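Beta-1,3-glucosyltransferase (Paecilomyces sp. J18, PDB 5JVV) belongs to the carbohydrate-active enzymes as a glucosyltransferase, with a two-sheet beta-jelly-roll sandwich consistent with glycoside hydrolase family 16. Local coordinates at residues G84-D89 with Y186-T191; N129-H134 with T221-F226; N138-S143 with T152-S157; E193-W198 with C230-E235. One frame throughout, in Å; residues are numbered along the deposited sequence.

Interaction 1: G84-D89 with Y186-T191; sequences GLVIAD and YAMQWT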
# COMPACT_ATOMS: atom_id res chain seq x y z
N GLY A 84 -0.48 -16.47 8.60
CA GLY A 84 -0.88 -17.10 7.35
C GLY A 84 -0.29 -16.42 6.13
O GLY A 84 0.76 -15.78 6.21
N LEU A 85 -0.97 -16.56 4.99
CA LEU A 85 -0.52 -15.93 3.76
C LEU A 85 -1.54 -14.95 3.24
O LEU A 85 -2.75 -15.19 3.34
CB LEU A 85 -0.29 -16.97 2.66
CG LEU A 85 0.67 -18.12 2.84
CD1 LEU A 85 0.72 -18.89 1.52
CD2 LEU A 85 2.05 -17.60 3.21
N VAL A 86 -1.07 -13.85 2.67
CA VAL A 86 -1.92 -12.92 1.94
C VAL A 86 -1.37 -12.80 0.53
O VAL A 86 -0.18 -12.54 0.34
CB VAL A 86 -1.94 -11.55 2.61
CG1 VAL A 86 -2.73 -10.55 1.77
CG2 VAL A 86 -2.53 -11.65 4.01
N ILE A 87 -2.22 -13.00 -0.47
CA ILE A 87 -1.81 -12.90 -1.87
C ILE A 87 -2.68 -11.87 -2.56
O ILE A 87 -3.89 -12.04 -2.66
CB ILE A 87 -2.00 -14.24 -2.60
CG1 ILE A 87 -1.30 -15.37 -1.83
CG2 ILE A 87 -1.49 -14.15 -4.05
CD1 ILE A 87 0.19 -15.45 -2.05
N ALA A 88 -2.07 -10.79 -3.04
CA ALA A 88 -2.81 -9.77 -3.77
C ALA A 88 -2.32 -9.68 -5.20
O ALA A 88 -1.16 -9.35 -5.44
CB ALA A 88 -2.66 -8.42 -3.09
N ASP A 89 -3.21 -9.99 -6.15
CA ASP A 89 -2.88 -9.82 -7.56
C ASP A 89 -3.37 -8.45 -7.99
O ASP A 89 -4.58 -8.20 -8.04
CB ASP A 89 -3.49 -10.96 -8.40
CG ASP A 89 -3.15 -10.85 -9.88
OD1 ASP A 89 -3.11 -9.73 -10.41
OD2 ASP A 89 -2.96 -11.91 -10.53
N TYR A 186 1.73 -9.24 -5.01
CA TYR A 186 2.40 -9.04 -3.74
C TYR A 186 1.92 -10.11 -2.77
O TYR A 186 0.71 -10.35 -2.62
CB TYR A 186 2.13 -7.64 -3.18
CG TYR A 186 3.21 -6.65 -3.57
CD1 TYR A 186 4.34 -6.49 -2.78
CD2 TYR A 186 3.11 -5.90 -4.74
CE1 TYR A 186 5.33 -5.61 -3.12
CE2 TYR A 186 4.11 -5.01 -5.10
CZ TYR A 186 5.22 -4.87 -4.28
OH TYR A 186 6.25 -4.00 -4.59
N ALA A 187 2.87 -10.76 -2.11
CA ALA A 187 2.58 -11.84 -1.19
C ALA A 187 3.20 -11.57 0.17
O ALA A 187 4.33 -11.08 0.26
CB ALA A 187 3.09 -13.17 -1.73
N MET A 188 2.46 -11.88 1.23
CA MET A 188 2.99 -11.80 2.58
C MET A 188 2.84 -13.14 3.28
O MET A 188 1.76 -13.72 3.28
CB MET A 188 2.25 -10.74 3.39
CG MET A 188 2.67 -10.75 4.86
SD MET A 188 2.00 -9.40 5.86
CE MET A 188 0.24 -9.69 5.70
N GLN A 189 3.94 -13.62 3.88
CA GLN A 189 3.87 -14.73 4.83
C GLN A 189 4.14 -14.19 6.22
O GLN A 189 5.16 -13.53 6.45
CB GLN A 189 4.89 -15.81 4.50
CG GLN A 189 4.78 -17.03 5.42
CD GLN A 189 5.91 -18.02 5.21
OE1 GLN A 189 6.96 -17.69 4.68
NE2 GLN A 189 5.68 -19.26 5.64
N TRP A 190 3.23 -14.46 7.15
CA TRP A 190 3.33 -13.94 8.52
C TRP A 190 3.34 -15.11 9.51
O TRP A 190 2.36 -15.86 9.59
CB TRP A 190 2.14 -13.00 8.75
CG TRP A 190 1.86 -12.50 10.16
CD1 TRP A 190 2.64 -12.63 11.27
CD2 TRP A 190 0.69 -11.78 10.57
NE1 TRP A 190 2.03 -12.03 12.35
CE2 TRP A 190 0.82 -11.51 11.95
CE3 TRP A 190 -0.46 -11.34 9.91
CZ2 TRP A 190 -0.15 -10.83 12.67
CZ3 TRP A 190 -1.42 -10.66 10.62
CH2 TRP A 190 -1.27 -10.41 11.99
N THR A 191 4.45 -15.28 10.23
CA THR A 191 4.57 -16.31 11.26
C THR A 191 4.98 -15.63 12.56
O THR A 191 5.16 -14.42 12.57
CB THR A 191 5.63 -17.37 10.90
OG1 THR A 191 6.94 -16.79 11.00
CG2 THR A 191 5.41 -17.91 9.51
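Gly84, Val86 and Ala88 pair with Trp190, Met188 and Tyr186 through six backbone N-H...O bonds, as strands 84-89 and 186-190 run antiparallel at 173° with their axes 4.7 Å apart. The ladder is tightest at Ala88 N to Tyr186 O, 2.8 Å and almost straight at 176°; it slackens at Gly84 N to Trp190 O, 3.1 Å. Gly84 has backbone angles that would jam a CB against the preceding carbonyl, which suits glycine. At the non-hydrogen-bonded pairs, CA-H...O contacts add to the seam, Leu85 CA lying 3.2 Å from Met188 O.

On the face of Val86, Ala88 and Met188, the Met188 chain lies alongside Val86; it runs extended until the turn about its CG-SD bond (chi3 60°) sets CE 3.8 Å from Val86 CG2. Tyr186 and Trp190 leave the same face, their rings leading away, Tyr186 OH to bond Ser173 O and Trp190 NE1 to bond Gly233 O. On the face of Leu85 and Ile87, the CD1 of Ile87 reaches 3.7 Å from Ala187 CB. Leu85 slants across the Gln189 chain, Leu85 CD2 resting 3.6 Å from Gln189 CG, while Gln189 NE2 bonds Tyr3 OH.

Met188 also touches Ile117 of the facing sheet, so its face lines the sandwich interior. The chemistry is thus polar only along the backbone: the strands satisfy each other's amides there, and what the paired side chains share across the seam is apolar.

Interaction 2: N129-H134 with T221-F226; sequences NTMVLH and TPMGNF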
# COMPACT_ATOMS: atom_id res chain seq x y z
N ASN A 129 9.35 0.26 -4.64
CA ASN A 129 8.52 0.12 -3.44
C ASN A 129 9.31 0.32 -2.15
O ASN A 129 10.50 0.01 -2.09
CB ASN A 129 7.87 -1.26 -3.42
CG ASN A 129 6.81 -1.40 -2.32
OD1 ASN A 129 6.14 -0.42 -1.96
ND2 ASN A 129 6.65 -2.61 -1.81
N THR A 130 8.64 0.85 -1.13
CA THR A 130 9.23 0.84 0.20
C THR A 130 8.33 0.06 1.14
O THR A 130 7.19 0.41 1.41
CB THR A 130 9.54 2.25 0.78
OG1 THR A 130 8.38 3.08 0.71
CG2 THR A 130 10.69 2.89 0.02
N MET A 131 8.88 -1.05 1.61
CA MET A 131 8.20 -1.90 2.58
C MET A 131 8.63 -1.43 3.95
O MET A 131 9.82 -1.21 4.18
CB MET A 131 8.61 -3.36 2.39
CG MET A 131 8.18 -3.93 1.03
SD MET A 131 9.07 -5.43 0.59
CE MET A 131 10.65 -4.72 0.13
N VAL A 132 7.68 -1.24 4.86
CA VAL A 132 7.99 -0.70 6.19
C VAL A 132 7.24 -1.46 7.27
O VAL A 132 6.05 -1.73 7.11
CB VAL A 132 7.57 0.79 6.31
CG1 VAL A 132 8.12 1.40 7.60
CG2 VAL A 132 8.04 1.60 5.11
N LEU A 133 7.92 -1.80 8.36
CA LEU A 133 7.20 -2.21 9.57
C LEU A 133 7.44 -1.18 10.67
O LEU A 133 8.52 -0.58 10.74
CB LEU A 133 7.67 -3.59 10.05
CG LEU A 133 6.85 -4.80 9.61
CD1 LEU A 133 6.77 -4.93 8.09
CD2 LEU A 133 7.42 -6.08 10.23
N HIS A 134 6.43 -0.98 11.50
CA HIS A 134 6.58 -0.23 12.74
C HIS A 134 6.08 -1.16 13.83
O HIS A 134 4.98 -1.70 13.71
CB HIS A 134 5.72 1.04 12.73
CG HIS A 134 6.06 2.00 11.63
ND1 HIS A 134 7.06 2.94 11.75
CD2 HIS A 134 5.51 2.18 10.41
CE1 HIS A 134 7.12 3.66 10.65
NE2 HIS A 134 6.20 3.22 9.81
N THR A 221 13.63 -16.16 -2.86
CA THR A 221 14.09 -15.21 -1.85
C THR A 221 13.07 -14.08 -1.69
O THR A 221 12.60 -13.53 -2.68
CB THR A 221 15.45 -14.62 -2.26
OG1 THR A 221 16.38 -15.69 -2.47
CG2 THR A 221 15.98 -13.69 -1.17
N PRO A 222 12.72 -13.73 -0.43
CA PRO A 222 11.77 -12.63 -0.21
C PRO A 222 12.34 -11.31 -0.72
O PRO A 222 13.56 -11.16 -0.76
CB PRO A 222 11.68 -12.54 1.31
CG PRO A 222 12.08 -13.87 1.81
CD PRO A 222 13.11 -14.39 0.83
N MET A 223 11.47 -10.37 -1.08
CA MET A 223 11.96 -9.03 -1.39
C MET A 223 12.23 -8.26 -0.10
O MET A 223 13.20 -7.51 -0.02
CB MET A 223 10.99 -8.27 -2.29
CG MET A 223 11.58 -6.99 -2.86
SD MET A 223 10.58 -6.28 -4.18
CE MET A 223 9.18 -5.61 -3.27
N GLY A 224 11.38 -8.45 0.90
CA GLY A 224 11.61 -7.90 2.23
C GLY A 224 11.51 -9.01 3.26
O GLY A 224 10.50 -9.71 3.34
N ASN A 225 12.58 -9.21 4.03
CA ASN A 225 12.61 -10.29 5.02
C ASN A 225 12.65 -9.69 6.42
O ASN A 225 13.73 -9.37 6.94
CB ASN A 225 13.81 -11.21 4.77
CG ASN A 225 13.72 -12.52 5.53
OD1 ASN A 225 13.01 -12.63 6.53
ND2 ASN A 225 14.47 -13.53 5.07
N PHE A 226 11.48 -9.53 7.03
CA PHE A 226 11.41 -8.89 8.34
C PHE A 226 11.54 -9.94 9.44
O PHE A 226 10.57 -10.54 9.90
CB PHE A 226 10.14 -8.04 8.49
CG PHE A 226 10.08 -6.89 7.52
CD1 PHE A 226 10.52 -5.62 7.89
CD2 PHE A 226 9.62 -7.08 6.22
CE1 PHE A 226 10.47 -4.55 7.00
CE2 PHE A 226 9.57 -6.03 5.31
CZ PHE A 226 10.00 -4.75 5.71
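Leu133 covers one face of the Phe226 ring in a CH-pi contact: its CD1 stands 3.7 Å from the ring centroid, only 6° off the normal. Its other branch grips the root of the same side chain, Leu133 CD2 lying 3.8 Å from Phe226 CB. Around the rim the ring meets Met131 instead, whose carbonyl O lies at the edge in the ring plane and whose CB is 3.9 Å from Phe226 CZ.

These side chains span the interior of the beta-sandwich. Strand 130-134 belongs to one sheet and strand 224-226 to the other; the two run nearly parallel, 10° apart, with axes 8.8 Å from each other, too far for backbone pairing, so the gap is filled mainly by side chains. Met223 and Gly224 both face Leu197 in a classic beta bulge at the start of the second strand.

The thioethers form the second group. Both chains bend at their last torsion, that of Met131 at chi3 -75°, and the terminal methyls meet at 3.8 Å, Met131 CE to Met223 CE. Met131 SD sits 3.8 Å from Gly224 N, where the absence of a side chain leaves room for the sulfur. Asn129 ND2, bonded to Ile119 O, brushes Met223 CE at 4.2 Å.

Interaction 3: N138-S143 with T152-S157; sequences NCEITS and TSNQCS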
# COMPACT_ATOMS: atom_id res chain seq x y z
N ASN A 138 11.09 -3.61 20.81
CA ASN A 138 12.42 -3.51 20.21
C ASN A 138 12.63 -4.64 19.21
O ASN A 138 12.66 -5.81 19.57
CB ASN A 138 13.50 -3.61 21.29
CG ASN A 138 13.32 -2.60 22.41
OD1 ASN A 138 13.43 -2.94 23.59
ND2 ASN A 138 13.02 -1.36 22.05
N CYS A 139 12.79 -4.26 17.94
CA CYS A 139 12.93 -5.23 16.86
C CYS A 139 13.93 -4.68 15.86
O CYS A 139 13.67 -3.64 15.24
CB CYS A 139 11.59 -5.42 16.14
SG CYS A 139 10.28 -6.21 17.08
N GLU A 140 15.05 -5.37 15.69
CA GLU A 140 16.02 -5.04 14.65
C GLU A 140 15.97 -6.14 13.59
O GLU A 140 16.12 -7.32 13.91
CB GLU A 140 17.44 -4.97 15.24
CG GLU A 140 18.53 -4.68 14.20
CD GLU A 140 19.95 -4.97 14.69
OE1 GLU A 140 20.88 -4.93 13.84
OE2 GLU A 140 20.15 -5.24 15.89
N ILE A 141 15.75 -5.77 12.33
CA ILE A 141 15.77 -6.76 11.26
C ILE A 141 17.21 -7.01 10.82
O ILE A 141 18.01 -6.07 10.69
CB ILE A 141 14.86 -6.38 10.07
CG1 ILE A 141 15.20 -4.99 9.51
CG2 ILE A 141 13.40 -6.38 10.49
CD1 ILE A 141 14.44 -4.69 8.20
N THR A 142 17.55 -8.28 10.62
CA THR A 142 18.94 -8.67 10.39
C THR A 142 19.09 -9.69 9.26
O THR A 142 20.08 -10.43 9.22
CB THR A 142 19.58 -9.26 11.67
OG1 THR A 142 18.86 -10.44 12.07
CG2 THR A 142 19.57 -8.25 12.81
N SER A 143 18.12 -9.73 8.36
CA SER A 143 18.11 -10.73 7.30
C SER A 143 18.37 -10.14 5.91
O SER A 143 17.85 -10.63 4.91
CB SER A 143 16.78 -11.50 7.31
OG SER A 143 16.67 -12.30 8.48
N THR A 152 17.15 -0.06 4.38
CA THR A 152 17.65 1.30 4.56
C THR A 152 17.52 1.80 6.00
O THR A 152 18.13 2.79 6.38
CB THR A 152 16.97 2.30 3.59
OG1 THR A 152 15.55 2.26 3.78
CG2 THR A 152 17.28 1.93 2.16
N SER A 153 16.71 1.11 6.80
CA SER A 153 16.59 1.38 8.23
C SER A 153 16.27 0.07 8.92
O SER A 153 15.30 -0.60 8.55
CB SER A 153 15.47 2.40 8.48
OG SER A 153 15.17 2.50 9.86
N ASN A 154 17.06 -0.32 9.92
CA ASN A 154 16.88 -1.63 10.53
C ASN A 154 16.15 -1.72 11.87
O ASN A 154 15.93 -2.81 12.37
CB ASN A 154 18.21 -2.40 10.60
CG ASN A 154 19.22 -1.75 11.51
OD1 ASN A 154 18.92 -0.80 12.23
ND2 ASN A 154 20.45 -2.26 11.48
N GLN A 155 15.78 -0.59 12.47
CA GLN A 155 15.04 -0.62 13.74
C GLN A 155 13.56 -0.34 13.53
O GLN A 155 13.19 0.74 13.08
CB GLN A 155 15.63 0.39 14.74
CG GLN A 155 17.08 0.12 15.11
CD GLN A 155 17.25 -1.06 16.06
OE1 GLN A 155 16.29 -1.54 16.66
NE2 GLN A 155 18.49 -1.51 16.22
N CYS A 156 12.71 -1.31 13.87
CA CYS A 156 11.27 -1.19 13.64
C CYS A 156 10.51 -0.40 14.69
O CYS A 156 9.43 0.11 14.40
CB CYS A 156 10.63 -2.58 13.53
SG CYS A 156 11.40 -3.73 12.38
N SER A 157 11.04 -0.30 15.91
CA SER A 157 10.21 0.19 17.01
C SER A 157 9.87 1.67 16.94
O SER A 157 10.67 2.47 16.46
CB SER A 157 10.84 -0.13 18.37
OG SER A 157 12.01 0.63 18.57
O HOH W 1 13.51 -1.28 17.18
O HOH W 2 19.19 -3.79 18.09
O HOH W 3 21.02 -5.28 11.40
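Glu140 runs fully extended, its CG opposite the backbone N (chi1 178°), while Gln155 folds at its second torsion (chi2 -75°), and this lays the Gln155 amide across the base of the glutamate, NE2 3.7 Å from Glu140 CB. The carboxylate and amide are joined by a water, which donates to Glu140 OE2 at 2.8 Å and accepts from Gln155 NE2. A second water gathers three groups: it accepts from Cys139 N and Ser157 N and donates to Gln155 OE1 at 2.8 Å, so that the two waters between them hold both ends of the Gln155 amide.

Beneath, Glu140 and Gln155 form a single backbone bridge between roughly antiparallel chains. Cys156 N donates to Cys139 O at 2.9 Å, nearly straight at 174°, and Ile141 N to Asn154 O at 3.0 Å. Beside the bridge, among buried residues, Ile141 CG2 lies 3.8 Å from Cys156 SG. The two cysteines of this contact belong to separate disulfides, Cys139 with Cys230 and Cys156 with Cys165.

Segment 138-143 is a loop after strand 130-134, and it also bonds by backbone to Lys227 and Thr229, just beyond strand 224-226. Ile141 packs onto Cys165, Val167 and Phe226, so the loop lies against both sheets, strand 165-168 in one and strand 224-226 in the other.

Interaction 4: E193-W198 with C230-E235; sequences EFIKLW and CDIGKE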
# COMPACT_ATOMS: atom_id res chain seq x y z
N GLU A 193 7.77 -15.71 13.96
CA GLU A 193 9.16 -15.26 13.88
C GLU A 193 9.41 -14.16 12.86
O GLU A 193 10.32 -13.35 13.03
CB GLU A 193 10.06 -16.45 13.58
CG GLU A 193 10.13 -17.45 14.73
CD GLU A 193 10.57 -18.83 14.29
OE1 GLU A 193 10.86 -19.03 13.09
OE2 GLU A 193 10.61 -19.73 15.15
N PHE A 194 8.61 -14.13 11.80
CA PHE A 194 8.90 -13.20 10.72
C PHE A 194 7.70 -12.78 9.89
O PHE A 194 6.65 -13.44 9.90
CB PHE A 194 9.99 -13.77 9.79
CG PHE A 194 9.65 -15.11 9.16
CD1 PHE A 194 8.72 -15.19 8.13
CD2 PHE A 194 10.29 -16.26 9.57
CE1 PHE A 194 8.42 -16.41 7.54
CE2 PHE A 194 10.00 -17.49 8.98
CZ PHE A 194 9.06 -17.56 7.97
N ILE A 195 7.85 -11.67 9.20
CA ILE A 195 6.97 -11.31 8.10
C ILE A 195 7.83 -11.22 6.86
O ILE A 195 8.81 -10.47 6.83
CB ILE A 195 6.24 -9.97 8.38
CG1 ILE A 195 5.16 -10.20 9.43
CG2 ILE A 195 5.62 -9.43 7.10
CD1 ILE A 195 4.79 -8.96 10.18
N LYS A 196 7.50 -12.01 5.85
CA LYS A 196 8.23 -11.98 4.59
C LYS A 196 7.33 -11.45 3.49
O LYS A 196 6.16 -11.82 3.41
CB LYS A 196 8.73 -13.37 4.22
CG LYS A 196 9.86 -13.87 5.11
CD LYS A 196 10.21 -15.32 4.78
CE LYS A 196 11.34 -15.83 5.66
NZ LYS A 196 11.70 -17.25 5.32
N LEU A 197 7.88 -10.56 2.66
CA LEU A 197 7.12 -9.98 1.55
C LEU A 197 7.80 -10.28 0.22
O LEU A 197 9.02 -10.15 0.10
CB LEU A 197 6.98 -8.46 1.73
CG LEU A 197 6.37 -7.99 3.05
CD1 LEU A 197 6.43 -6.46 3.14
CD2 LEU A 197 4.93 -8.45 3.14
N TRP A 198 7.00 -10.68 -0.78
CA TRP A 198 7.51 -10.93 -2.12
C TRP A 198 6.74 -10.09 -3.13
O TRP A 198 5.55 -9.82 -2.95
CB TRP A 198 7.32 -12.40 -2.53
CG TRP A 198 8.10 -13.45 -1.79
CD1 TRP A 198 9.26 -14.06 -2.20
CD2 TRP A 198 7.73 -14.08 -0.56
NE1 TRP A 198 9.65 -15.01 -1.28
CE2 TRP A 198 8.73 -15.04 -0.26
CE3 TRP A 198 6.66 -13.91 0.34
CZ2 TRP A 198 8.68 -15.83 0.88
CZ3 TRP A 198 6.62 -14.71 1.48
CH2 TRP A 198 7.63 -15.65 1.74
N CYS A 230 13.65 -9.76 17.40
CA CYS A 230 12.41 -10.01 18.12
C CYS A 230 11.61 -10.98 17.28
O CYS A 230 11.89 -11.17 16.10
CB CYS A 230 11.61 -8.72 18.31
SG CYS A 230 10.75 -8.15 16.80
N ASP A 231 10.60 -11.61 17.89
CA ASP A 231 9.66 -12.38 17.10
C ASP A 231 8.72 -11.39 16.42
O ASP A 231 7.72 -10.97 17.00
CB ASP A 231 8.91 -13.40 17.97
CG ASP A 231 9.75 -14.63 18.28
OD1 ASP A 231 10.74 -14.90 17.56
OD2 ASP A 231 9.42 -15.34 19.26
N ILE A 232 9.07 -11.01 15.19
CA ILE A 232 8.39 -9.94 14.46
C ILE A 232 6.87 -10.13 14.37
O ILE A 232 6.09 -9.19 14.54
CB ILE A 232 8.98 -9.83 13.02
CG1 ILE A 232 10.38 -9.19 13.04
CG2 ILE A 232 8.06 -9.04 12.10
CD1 ILE A 232 10.39 -7.69 13.33
N GLY A 233 6.45 -11.36 14.11
CA GLY A 233 5.03 -11.62 13.91
C GLY A 233 4.20 -11.60 15.18
O GLY A 233 2.96 -11.55 15.11
N LYS A 234 4.85 -11.65 16.34
CA LYS A 234 4.14 -11.56 17.61
C LYS A 234 3.91 -10.11 18.01
O LYS A 234 3.23 -9.82 19.00
CB LYS A 234 4.91 -12.29 18.72
CG LYS A 234 4.90 -13.80 18.65
CD LYS A 234 5.50 -14.38 19.93
CE LYS A 234 5.69 -15.88 19.86
NZ LYS A 234 6.08 -16.43 21.19
N GLU A 235 4.46 -9.19 17.23
CA GLU A 235 4.25 -7.77 17.45
C GLU A 235 2.89 -7.27 17.01
O GLU A 235 2.51 -6.13 17.29
CB GLU A 235 5.33 -6.95 16.72
CG GLU A 235 6.72 -7.12 17.29
CD GLU A 235 6.86 -6.55 18.70
OE1 GLU A 235 7.60 -7.16 19.50
OE2 GLU A 235 6.25 -5.51 19.00
O HOH W 4 12.66 -12.84 14.08
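Glu193 O is approached by a water at 2.6 Å and by Ile232 N at 3.4 Å, the latter a weak, bent bond of 141°. The water also lies 2.7 Å from Cys230 O; it has more acceptors around it than protons, so not all of these contacts can be hydrogen bonds at once.

Next to this polar cluster the isoleucines meet at about a right angle. CG2 of Ile232, anti to the backbone N, is directed at the CD1 end of Ile195, 3.8 Å away, and the CB of Ile232 lies 4.1 Å from Phe194 CA. Gly233 follows close to the backbone of Glu193 and Phe194. Toward the surface Glu193 and Asp231 run alongside, Glu193 CG 3.9 Å from Asp231 OD1, but their carboxylates do not touch: Glu193 OE2 is 5.4 Å from Asp231 OD1, a spacing at which like charges might mildly disfavour each other.

The second segment is held in shape by a 3-10 turn, Lys234 N donating to Asp231 O at 3.0 Å. Ile195 and Ile232 both touch Leu133 of the facing sheet, so the 3-10 turn packs against the core of a beta-sandwich, consistent with a loop that closes one end of it.

Overall arrangement
From the N terminus, 84-89 opens interaction 1 and 129-134 opens interaction 2. Interaction 3 then closes a short loop, 138-143 with 152-157, nested inside both. Interaction 1 closes at 186-191, the neighbour of strand 195-201, where interaction 4 opens; interaction 2 closes at 221-226, so it crosses both of them, and interaction 4 closes last at 230-235. Interaction 1 builds one sheet, and interaction 2 joins it to the facing sheet. Phe226 N and Met223 N probably bond to Ile195 O and Leu197 O, linking interactions 2 and 4, while a disulfide fastens the loop of interaction 3 to that of interaction 4.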